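Local coordinates for MIPZ (Caulobacter crescentus, PDB 2XJ9), which acts as a division-plane positioning ATPase and cell division inhibitor, whose dimerization and nucleoid binding drive formation of its gradient, at residues L25-A34 with L260-Y269; T47-W58 with L227-D236. The protein carries 1 engineered substitution. All coordinates share one frame; numbering follows the deposited sequence.

Interaction 1 (L25-A34 with L260-Y269); sequences LVTALLYGGA and LMHSLGLSAY
Gly32 and Tyr269 bring the two backbones closest, their CA atoms 4.1 Å apart, while at the other end Leu25 and Met261 keep a wider spacing of 7.7 Å between CA atoms. Both segments run the same way. Helix 249-263 ends in a Schellman motif, with Gly265 at positive phi and Leu266 N bonded to Met261 O; the 3-10 turn 267-269 then carries the chain back against Gly32, whose CA makes a CA-H...O contact with Tyr269 O. A side chain on Gly32 would run into that carbonyl.

No hydrogen bond crosses the contact. Leu25 forks between three partners: CD1 meets Leu260 CD1 and Met261 SD, and CD2 reaches Leu264 CD1 at 4.0 Å, Leu25 lying about at right angles to both leucines. Met261 is bent at chi2 (-83°) and chi3 (-69°), which lays SD 3.7 Å from Ala28 CB with CE alongside. The Tyr269 ring presents its edge to Gly32 O, CD1 being 3.3 Å from that oxygen, while Leu29 CD2 and Ala34 CB approach obliquely. Phe106 of strand 106-110 makes an edge-to-face pair with the same ring.

This is the helix that follows the P-loop in a deviant Walker A ATPase, packed side by side with the C-terminal helix; the side chain of Leu260 is about 10 Å from the bound nucleotide analogue.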
loop_
_atom_site.group_PDB
_atom_site.type_symbol
_atom_site.label_atom_id
_atom_site.label_comp_id
_atom_site.label_asym_id
_atom_site.label_seq_id
_atom_site.Cartn_x
_atom_site.Cartn_y
_atom_site.Cartn_z
ATOM N N LEU A 25 -2.287 -8.412 -15.884
ATOM C CA LEU A 25 -2.821 -7.877 -17.137
ATOM C C LEU A 25 -1.833 -8.019 -18.276
ATOM O O LEU A 25 -2.169 -8.543 -19.327
ATOM C CB LEU A 25 -3.218 -6.408 -17.019
ATOM C CG LEU A 25 -4.731 -6.322 -16.920
ATOM C CD1 LEU A 25 -5.195 -7.651 -16.396
ATOM C CD2 LEU A 25 -5.229 -5.217 -16.028
ATOM N N VAL A 26 -0.624 -7.519 -18.090
ATOM C CA VAL A 26 0.407 -7.679 -19.099
ATOM C C VAL A 26 0.559 -9.136 -19.489
ATOM O O VAL A 26 0.505 -9.498 -20.656
ATOM C CB VAL A 26 1.738 -7.203 -18.573
ATOM C CG1 VAL A 26 2.851 -7.632 -19.502
ATOM C CG2 VAL A 26 1.702 -5.733 -18.416
ATOM N N THR A 27 0.747 -9.979 -18.493
ATOM C CA THR A 27 0.998 -11.386 -18.747
ATOM C C THR A 27 -0.161 -12.061 -19.498
ATOM O O THR A 27 0.075 -12.892 -20.335
ATOM C CB THR A 27 1.334 -12.130 -17.439
ATOM O OG1 THR A 27 2.472 -12.951 -17.663
ATOM C CG2 THR A 27 0.147 -12.985 -16.969
ATOM N N ALA A 28 -1.401 -11.700 -19.201
ATOM C CA ALA A 28 -2.547 -12.257 -19.915
ATOM C C ALA A 28 -2.571 -11.786 -21.365
ATOM O O ALA A 28 -2.785 -12.584 -22.269
ATOM C CB ALA A 28 -3.839 -11.871 -19.227
ATOM N N LEU A 29 -2.353 -10.488 -21.580
ATOM C CA LEU A 29 -2.284 -9.906 -22.921
ATOM C C LEU A 29 -1.211 -10.557 -23.780
ATOM O O LEU A 29 -1.496 -11.093 -24.836
ATOM C CB LEU A 29 -2.048 -8.403 -22.846
ATOM C CG LEU A 29 -3.282 -7.684 -22.331
ATOM C CD1 LEU A 29 -2.988 -6.278 -21.934
ATOM C CD2 LEU A 29 -4.365 -7.721 -23.384
ATOM N N LEU A 30 0.027 -10.508 -23.328
ATOM C CA LEU A 30 1.072 -11.280 -23.970
ATOM C C LEU A 30 0.579 -12.633 -24.510
ATOM O O LEU A 30 0.852 -12.967 -25.675
ATOM C CB LEU A 30 2.227 -11.489 -23.001
ATOM C CG LEU A 30 3.405 -10.561 -23.235
ATOM C CD1 LEU A 30 2.925 -9.261 -23.850
ATOM C CD2 LEU A 30 4.168 -10.332 -21.940
ATOM N N TYR A 31 -0.147 -13.391 -23.677
ATOM C CA TYR A 31 -0.603 -14.738 -24.023
ATOM C C TYR A 31 -1.876 -14.730 -24.857
ATOM O O TYR A 31 -2.410 -15.786 -25.199
ATOM C CB TYR A 31 -0.805 -15.600 -22.774
ATOM C CG TYR A 31 0.452 -16.278 -22.255
ATOM C CD1 TYR A 31 1.198 -15.721 -21.222
ATOM C CD2 TYR A 31 0.885 -17.478 -22.791
ATOM C CE1 TYR A 31 2.350 -16.330 -20.743
ATOM C CE2 TYR A 31 2.040 -18.106 -22.317
ATOM C CZ TYR A 31 2.770 -17.527 -21.294
ATOM O OH TYR A 31 3.911 -18.148 -20.829
ATOM N N GLY A 32 -2.369 -13.538 -25.171
ATOM C CA GLY A 32 -3.467 -13.396 -26.105
ATOM C C GLY A 32 -2.943 -12.870 -27.432
ATOM O O GLY A 32 -3.669 -12.268 -28.214
ATOM N N GLY A 33 -1.659 -13.080 -27.679
ATOM C CA GLY A 33 -1.049 -12.616 -28.908
ATOM C C GLY A 33 -0.625 -11.160 -28.958
ATOM O O GLY A 33 0.239 -10.805 -29.762
ATOM N N ALA A 34 -1.218 -10.317 -28.117
ATOM C CA ALA A 34 -0.893 -8.888 -28.114
ATOM C C ALA A 34 0.582 -8.595 -27.846
ATOM O O ALA A 34 1.353 -9.467 -27.436
ATOM C CB ALA A 34 -1.757 -8.143 -27.137
ATOM N N LEU A 260 -12.227 -11.064 -15.029
ATOM C CA LEU A 260 -11.667 -9.718 -15.011
ATOM C C LEU A 260 -11.398 -9.194 -16.430
ATOM O O LEU A 260 -11.980 -8.193 -16.848
ATOM C CB LEU A 260 -10.403 -9.676 -14.140
ATOM C CG LEU A 260 -9.961 -8.319 -13.568
ATOM C CD1 LEU A 260 -8.654 -7.889 -14.201
ATOM C CD2 LEU A 260 -11.029 -7.241 -13.785
ATOM N N MET A 261 -10.529 -9.880 -17.161
ATOM C CA MET A 261 -10.233 -9.541 -18.549
ATOM C C MET A 261 -11.465 -9.193 -19.399
ATOM O O MET A 261 -11.436 -8.246 -20.206
ATOM C CB MET A 261 -9.499 -10.703 -19.191
ATOM C CG MET A 261 -8.133 -10.924 -18.614
ATOM S SD MET A 261 -6.952 -9.809 -19.379
ATOM C CE MET A 261 -6.912 -10.513 -21.037
ATOM N N HIS A 262 -12.534 -9.969 -19.244
ATOM C CA HIS A 262 -13.730 -9.718 -20.025
ATOM C C HIS A 262 -14.306 -8.366 -19.674
ATOM O O HIS A 262 -14.506 -7.509 -20.541
ATOM C CB HIS A 262 -14.759 -10.829 -19.830
ATOM C CG HIS A 262 -14.440 -12.065 -20.615
ATOM N ND1 HIS A 262 -15.406 -12.909 -21.113
ATOM C CD2 HIS A 262 -13.250 -12.582 -21.006
ATOM C CE1 HIS A 262 -14.824 -13.904 -21.768
ATOM N NE2 HIS A 262 -13.517 -13.729 -21.715
ATOM N N SER A 263 -14.535 -8.189 -18.383
ATOM C CA SER A 263 -15.104 -6.972 -17.832
ATOM C C SER A 263 -14.362 -5.689 -18.228
ATOM O O SER A 263 -14.917 -4.590 -18.130
ATOM C CB SER A 263 -15.160 -7.079 -16.310
ATOM O OG SER A 263 -15.757 -5.927 -15.761
ATOM N N LEU A 264 -13.108 -5.828 -18.648
ATOM C CA LEU A 264 -12.353 -4.684 -19.115
ATOM C C LEU A 264 -12.412 -4.617 -20.629
ATOM O O LEU A 264 -11.726 -3.803 -21.248
ATOM C CB LEU A 264 -10.897 -4.775 -18.674
ATOM C CG LEU A 264 -10.583 -4.938 -17.191
ATOM C CD1 LEU A 264 -9.077 -4.960 -17.040
ATOM C CD2 LEU A 264 -11.208 -3.832 -16.348
ATOM N N GLY A 265 -13.227 -5.488 -21.214
ATOM C CA GLY A 265 -13.405 -5.530 -22.653
ATOM C C GLY A 265 -12.137 -5.942 -23.363
ATOM O O GLY A 265 -11.755 -5.367 -24.372
ATOM N N LEU A 266 -11.464 -6.939 -22.817
ATOM C CA LEU A 266 -10.297 -7.489 -23.475
ATOM C C LEU A 266 -10.563 -8.953 -23.781
ATOM O O LEU A 266 -9.637 -9.741 -23.963
ATOM C CB LEU A 266 -9.066 -7.336 -22.588
ATOM C CG LEU A 266 -8.531 -5.909 -22.447
ATOM C CD1 LEU A 266 -9.640 -4.908 -22.654
ATOM C CD2 LEU A 266 -7.868 -5.695 -21.098
ATOM N N SER A 267 -11.845 -9.307 -23.832
ATOM C CA SER A 267 -12.255 -10.669 -24.132
ATOM C C SER A 267 -11.463 -11.196 -25.324
ATOM O O SER A 267 -11.105 -12.374 -25.371
ATOM C CB SER A 267 -13.755 -10.706 -24.415
ATOM O OG SER A 267 -14.457 -10.026 -23.392
ATOM N N ALA A 268 -11.178 -10.309 -26.276
ATOM C CA ALA A 268 -10.374 -10.647 -27.450
ATOM C C ALA A 268 -9.053 -11.376 -27.148
ATOM O O ALA A 268 -8.445 -11.930 -28.065
ATOM C CB ALA A 268 -10.099 -9.395 -28.282
ATOM N N TYR A 269 -8.612 -11.380 -25.884
ATOM C CA TYR A 269 -7.274 -11.900 -25.526
ATOM C C TYR A 269 -7.214 -12.958 -24.417
ATOM O O TYR A 269 -6.125 -13.347 -23.993
ATOM C CB TYR A 269 -6.324 -10.750 -25.193
ATOM C CG TYR A 269 -6.339 -9.687 -26.254
ATOM C CD1 TYR A 269 -5.349 -9.635 -27.225
ATOM C CD2 TYR A 269 -7.369 -8.750 -26.314
ATOM C CE1 TYR A 269 -5.373 -8.657 -28.223
ATOM C CE2 TYR A 269 -7.404 -7.775 -27.300
ATOM C CZ TYR A 269 -6.404 -7.730 -28.252
ATOM O OH TYR A 269 -6.436 -6.762 -29.236
#

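Interaction 2 (T47-W58 with L227-D236); sequences TSARFFENRRAW and LFPFGLTIAD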
loop_
_atom_site.group_PDB
_atom_site.type_symbol
_atom_site.label_atom_id
_atom_site.label_comp_id
_atom_site.label_asym_id
_atom_site.label_seq_id
_atom_site.Cartn_x
_atom_site.Cartn_y
_atom_site.Cartn_z
ATOM N N THR A 47 8.000 -1.917 -8.766
ATOM C CA THR A 47 7.529 -3.306 -8.649
ATOM C C THR A 47 7.304 -4.028 -10.001
ATOM O O THR A 47 7.755 -5.166 -10.194
ATOM C CB THR A 47 6.240 -3.404 -7.802
ATOM O OG1 THR A 47 6.369 -2.632 -6.595
ATOM C CG2 THR A 47 5.920 -4.855 -7.471
ATOM N N SER A 48 6.606 -3.381 -10.935
ATOM C CA SER A 48 6.389 -3.998 -12.241
ATOM C C SER A 48 7.722 -4.158 -12.956
ATOM O O SER A 48 7.998 -5.203 -13.529
ATOM C CB SER A 48 5.430 -3.192 -13.109
ATOM O OG SER A 48 4.311 -2.712 -12.394
ATOM N N ALA A 49 8.560 -3.123 -12.914
ATOM C CA ALA A 49 9.900 -3.196 -13.515
ATOM C C ALA A 49 10.767 -4.326 -12.909
ATOM O O ALA A 49 11.390 -5.117 -13.630
ATOM C CB ALA A 49 10.596 -1.854 -13.397
ATOM N N ARG A 50 10.801 -4.388 -11.580
ATOM C CA ARG A 50 11.430 -5.496 -10.873
ATOM C C ARG A 50 10.839 -6.841 -11.285
ATOM O O ARG A 50 11.575 -7.809 -11.443
ATOM C CB ARG A 50 11.277 -5.318 -9.358
ATOM C CG ARG A 50 11.975 -4.076 -8.776
ATOM C CD ARG A 50 13.393 -4.361 -8.260
ATOM N NE ARG A 50 13.930 -5.613 -8.795
ATOM C CZ ARG A 50 14.085 -6.728 -8.083
ATOM N NH1 ARG A 50 14.565 -7.827 -8.654
ATOM N NH2 ARG A 50 13.765 -6.745 -6.798
ATOM N N PHE A 51 9.520 -6.924 -11.445
ATOM C CA PHE A 51 8.941 -8.195 -11.835
ATOM C C PHE A 51 9.619 -8.702 -13.084
ATOM O O PHE A 51 10.086 -9.825 -13.132
ATOM C CB PHE A 51 7.441 -8.106 -12.071
ATOM C CG PHE A 51 6.827 -9.417 -12.491
ATOM C CD1 PHE A 51 6.579 -10.413 -11.559
ATOM C CD2 PHE A 51 6.515 -9.664 -13.818
ATOM C CE1 PHE A 51 6.021 -11.631 -11.953
ATOM C CE2 PHE A 51 5.966 -10.881 -14.219
ATOM C CZ PHE A 51 5.717 -11.862 -13.297
ATOM N N PHE A 52 9.702 -7.846 -14.091
ATOM C CA PHE A 52 10.188 -8.256 -15.406
ATOM C C PHE A 52 11.706 -8.367 -15.511
ATOM O O PHE A 52 12.217 -9.146 -16.314
ATOM C CB PHE A 52 9.583 -7.384 -16.505
ATOM C CG PHE A 52 8.112 -7.592 -16.678
ATOM C CD1 PHE A 52 7.207 -6.643 -16.258
ATOM C CD2 PHE A 52 7.632 -8.769 -17.225
ATOM C CE1 PHE A 52 5.854 -6.849 -16.406
ATOM C CE2 PHE A 52 6.289 -8.986 -17.374
ATOM C CZ PHE A 52 5.394 -8.027 -16.964
ATOM N N GLU A 53 12.437 -7.614 -14.700
ATOM C CA GLU A 53 13.857 -7.926 -14.539
ATOM C C GLU A 53 14.079 -9.345 -13.988
ATOM O O GLU A 53 15.040 -10.007 -14.369
ATOM C CB GLU A 53 14.557 -6.909 -13.652
ATOM C CG GLU A 53 14.509 -5.515 -14.199
ATOM C CD GLU A 53 15.071 -4.493 -13.238
ATOM O OE1 GLU A 53 15.380 -4.881 -12.071
ATOM O OE2 GLU A 53 15.191 -3.309 -13.664
ATOM N N ASN A 54 13.192 -9.804 -13.102
ATOM C CA ASN A 54 13.289 -11.151 -12.565
ATOM C C ASN A 54 12.897 -12.187 -13.607
ATOM O O ASN A 54 13.415 -13.301 -13.600
ATOM C CB ASN A 54 12.412 -11.318 -11.313
ATOM C CG ASN A 54 12.815 -10.389 -10.172
ATOM O OD1 ASN A 54 13.986 -10.054 -10.010
ATOM N ND2 ASN A 54 11.833 -9.972 -9.376
ATOM N N ARG A 55 11.975 -11.821 -14.496
ATOM C CA ARG A 55 11.515 -12.731 -15.539
ATOM C C ARG A 55 12.639 -12.944 -16.520
ATOM O O ARG A 55 13.015 -14.076 -16.838
ATOM C CB ARG A 55 10.327 -12.131 -16.268
ATOM C CG ARG A 55 9.622 -13.058 -17.253
ATOM C CD ARG A 55 8.336 -12.391 -17.706
ATOM N NE ARG A 55 7.533 -13.201 -18.602
ATOM C CZ ARG A 55 6.477 -13.914 -18.231
ATOM N NH1 ARG A 55 6.100 -13.935 -16.977
ATOM N NH2 ARG A 55 5.797 -14.620 -19.118
ATOM N N ARG A 56 13.153 -11.822 -17.005
ATOM C CA ARG A 56 14.355 -11.759 -17.814
ATOM C C ARG A 56 15.445 -12.669 -17.246
ATOM O O ARG A 56 15.842 -13.633 -17.882
ATOM C CB ARG A 56 14.826 -10.295 -17.861
ATOM C CG ARG A 56 16.031 -9.988 -18.753
ATOM C CD ARG A 56 15.825 -10.409 -20.212
ATOM N NE ARG A 56 15.704 -11.858 -20.335
ATOM C CZ ARG A 56 15.745 -12.522 -21.483
ATOM N NH1 ARG A 56 15.612 -13.849 -21.502
ATOM N NH2 ARG A 56 15.916 -11.853 -22.617
ATOM N N ALA A 57 15.908 -12.373 -16.033
ATOM C CA ALA A 57 16.981 -13.142 -15.402
ATOM C C ALA A 57 16.659 -14.612 -15.214
ATOM O O ALA A 57 17.554 -15.446 -15.289
ATOM C CB ALA A 57 17.368 -12.528 -14.085
ATOM N N TRP A 58 15.389 -14.929 -14.969
ATOM C CA TRP A 58 14.970 -16.311 -14.738
ATOM C C TRP A 58 14.866 -17.149 -16.028
ATOM O O TRP A 58 15.512 -18.198 -16.150
ATOM C CB TRP A 58 13.652 -16.355 -13.971
ATOM C CG TRP A 58 13.254 -17.749 -13.582
ATOM C CD1 TRP A 58 13.573 -18.395 -12.429
ATOM C CD2 TRP A 58 12.473 -18.670 -14.352
ATOM N NE1 TRP A 58 13.038 -19.656 -12.425
ATOM C CE2 TRP A 58 12.362 -19.854 -13.596
ATOM C CE3 TRP A 58 11.856 -18.610 -15.604
ATOM C CZ2 TRP A 58 11.656 -20.966 -14.047
ATOM C CZ3 TRP A 58 11.156 -19.718 -16.053
ATOM C CH2 TRP A 58 11.058 -20.880 -15.273
ATOM N N LEU A 227 4.996 -15.973 -6.912
ATOM C CA LEU A 227 5.925 -16.160 -8.025
ATOM C C LEU A 227 6.728 -14.902 -8.371
ATOM O O LEU A 227 7.524 -14.891 -9.319
ATOM C CB LEU A 227 5.177 -16.664 -9.254
ATOM C CG LEU A 227 4.465 -17.989 -9.031
ATOM C CD1 LEU A 227 3.561 -18.334 -10.201
ATOM C CD2 LEU A 227 5.512 -19.055 -8.820
ATOM N N PHE A 228 6.541 -13.845 -7.596
ATOM C CA PHE A 228 7.213 -12.590 -7.896
ATOM C C PHE A 228 8.720 -12.720 -8.027
ATOM O O PHE A 228 9.328 -12.075 -8.863
ATOM C CB PHE A 228 6.880 -11.544 -6.851
ATOM C CG PHE A 228 7.715 -10.306 -6.945
ATOM C CD1 PHE A 228 7.277 -9.210 -7.670
ATOM C CD2 PHE A 228 8.933 -10.218 -6.285
ATOM C CE1 PHE A 228 8.039 -8.054 -7.726
ATOM C CE2 PHE A 228 9.709 -9.053 -6.356
ATOM C CZ PHE A 228 9.259 -7.983 -7.077
ATOM N N PRO A 229 9.342 -13.535 -7.181
ATOM C CA PRO A 229 10.809 -13.595 -7.292
ATOM C C PRO A 229 11.299 -14.155 -8.635
ATOM O O PRO A 229 12.443 -13.907 -9.013
ATOM C CB PRO A 229 11.212 -14.523 -6.135
ATOM C CG PRO A 229 10.085 -14.403 -5.160
ATOM C CD PRO A 229 8.836 -14.199 -5.967
ATOM N N PHE A 230 10.444 -14.893 -9.341
ATOM C CA PHE A 230 10.825 -15.516 -10.604
ATOM C C PHE A 230 10.357 -14.687 -11.781
ATOM O O PHE A 230 10.784 -14.900 -12.911
ATOM C CB PHE A 230 10.193 -16.888 -10.726
ATOM C CG PHE A 230 10.431 -17.770 -9.544
ATOM C CD1 PHE A 230 9.369 -18.256 -8.806
ATOM C CD2 PHE A 230 11.716 -18.109 -9.166
ATOM C CE1 PHE A 230 9.587 -19.067 -7.727
ATOM C CE2 PHE A 230 11.933 -18.921 -8.084
ATOM C CZ PHE A 230 10.869 -19.400 -7.368
ATOM N N GLY A 231 9.473 -13.740 -11.507
ATOM C CA GLY A 231 8.868 -12.967 -12.563
ATOM C C GLY A 231 8.018 -13.885 -13.404
ATOM O O GLY A 231 8.182 -13.929 -14.590
ATOM N N LEU A 232 7.126 -14.634 -12.768
ATOM C CA LEU A 232 6.176 -15.479 -13.466
ATOM C C LEU A 232 4.776 -15.237 -12.890
ATOM O O LEU A 232 4.632 -14.619 -11.829
ATOM C CB LEU A 232 6.550 -16.948 -13.286
ATOM C CG LEU A 232 7.953 -17.498 -13.586
ATOM C CD1 LEU A 232 8.083 -18.942 -13.093
ATOM C CD2 LEU A 232 8.267 -17.425 -15.059
ATOM N N THR A 233 3.746 -15.727 -13.583
ATOM C CA THR A 233 2.370 -15.661 -13.077
ATOM C C THR A 233 1.644 -16.980 -13.368
ATOM O O THR A 233 2.236 -17.883 -13.957
ATOM C CB THR A 233 1.596 -14.494 -13.718
ATOM O OG1 THR A 233 1.168 -14.872 -15.025
ATOM C CG2 THR A 233 2.472 -13.268 -13.832
ATOM N N ILE A 234 0.381 -17.103 -12.958
ATOM C CA ILE A 234 -0.386 -18.324 -13.248
ATOM C C ILE A 234 -0.444 -18.604 -14.748
ATOM O O ILE A 234 -0.455 -19.760 -15.183
ATOM C CB ILE A 234 -1.859 -18.273 -12.749
ATOM C CG1 ILE A 234 -2.169 -16.954 -12.069
ATOM C CG2 ILE A 234 -2.167 -19.442 -11.856
ATOM C CD1 ILE A 234 -2.420 -15.848 -13.040
ATOM N N ALA A 235 -0.512 -17.535 -15.530
ATOM C CA ALA A 235 -0.621 -17.653 -16.965
ATOM C C ALA A 235 0.600 -18.348 -17.572
ATOM O O ALA A 235 0.589 -18.702 -18.742
ATOM C CB ALA A 235 -0.809 -16.282 -17.570
ATOM N N ASP A 236 1.644 -18.546 -16.774
ATOM C CA ASP A 236 2.865 -19.194 -17.241
ATOM C C ASP A 236 2.939 -20.666 -16.868
ATOM O O ASP A 236 3.826 -21.380 -17.320
ATOM C CB ASP A 236 4.077 -18.514 -16.633
ATOM C CG ASP A 236 4.318 -17.161 -17.198
ATOM O OD1 ASP A 236 4.354 -16.200 -16.407
ATOM O OD2 ASP A 236 4.483 -17.063 -18.429
#
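Gly231 CA lies over one face of the Phe51 ring, 3.5 Å from its centroid, and Phe228 CD1 comes to that ring's edge. Phe228 carries Asn54 ND2 over a face, the amide standing nearly upright on the ring, with Thr47 O at its edge; ND2 also gives a weak bond to Phe228 O. One face of Trp58 takes Phe230 CB, over the five-membered ring, and Leu232 CD1, over the six-membered one, while the Phe230 edge turns to it in an offset edge-to-face pair.

Arg55 sets CG opposite its backbone N (chi1 -172°), runs extended to NE and grips Asp236 end-on: NH1 to OD1 and NH2 to OD2, each 2.9 Å, on the syn sides, planes 45° apart. NH1 also reaches Gly231 O at 3.2 Å. Thr233 N donates to the anti lone pair of Asp236 OD1, and Tyr31 also partners the carboxylate. A leucine in place of Arg55 would probably leave the buried Asp236 carboxylate without its countercharge and Gly231 O without this donor.

These rings and the ion pair join loop 227-236 to helix 47-62, probably placing it beside the magnesium site of Thr47 and the dimer interface, where Arg50 salt-bridges Asp141 of the second subunit.

Both contacts are largely buried, and they meet: Tyr31 OH, from the turn after helix 18-30, makes a probable hydrogen bond of 2.7 Å to Asp236 OD2. Helix 18-30 is the common neighbour, with Leu25, Ala28 and Leu29 touching 260-269 while Val26 and Thr27 touch Phe52 and Arg55 on the helix of interaction 2. The chemistry differs. Interaction 1 is packing of leucines, a methionine sulfur and one tyrosine ring, with no hydrogen bond across it, and its two segments touch no other chain of the assembly; its 32/269 end is only partly buried. Interaction 2 combines rings with charge, several of its residues reach the second subunit, and Thr47 belongs to the magnesium site.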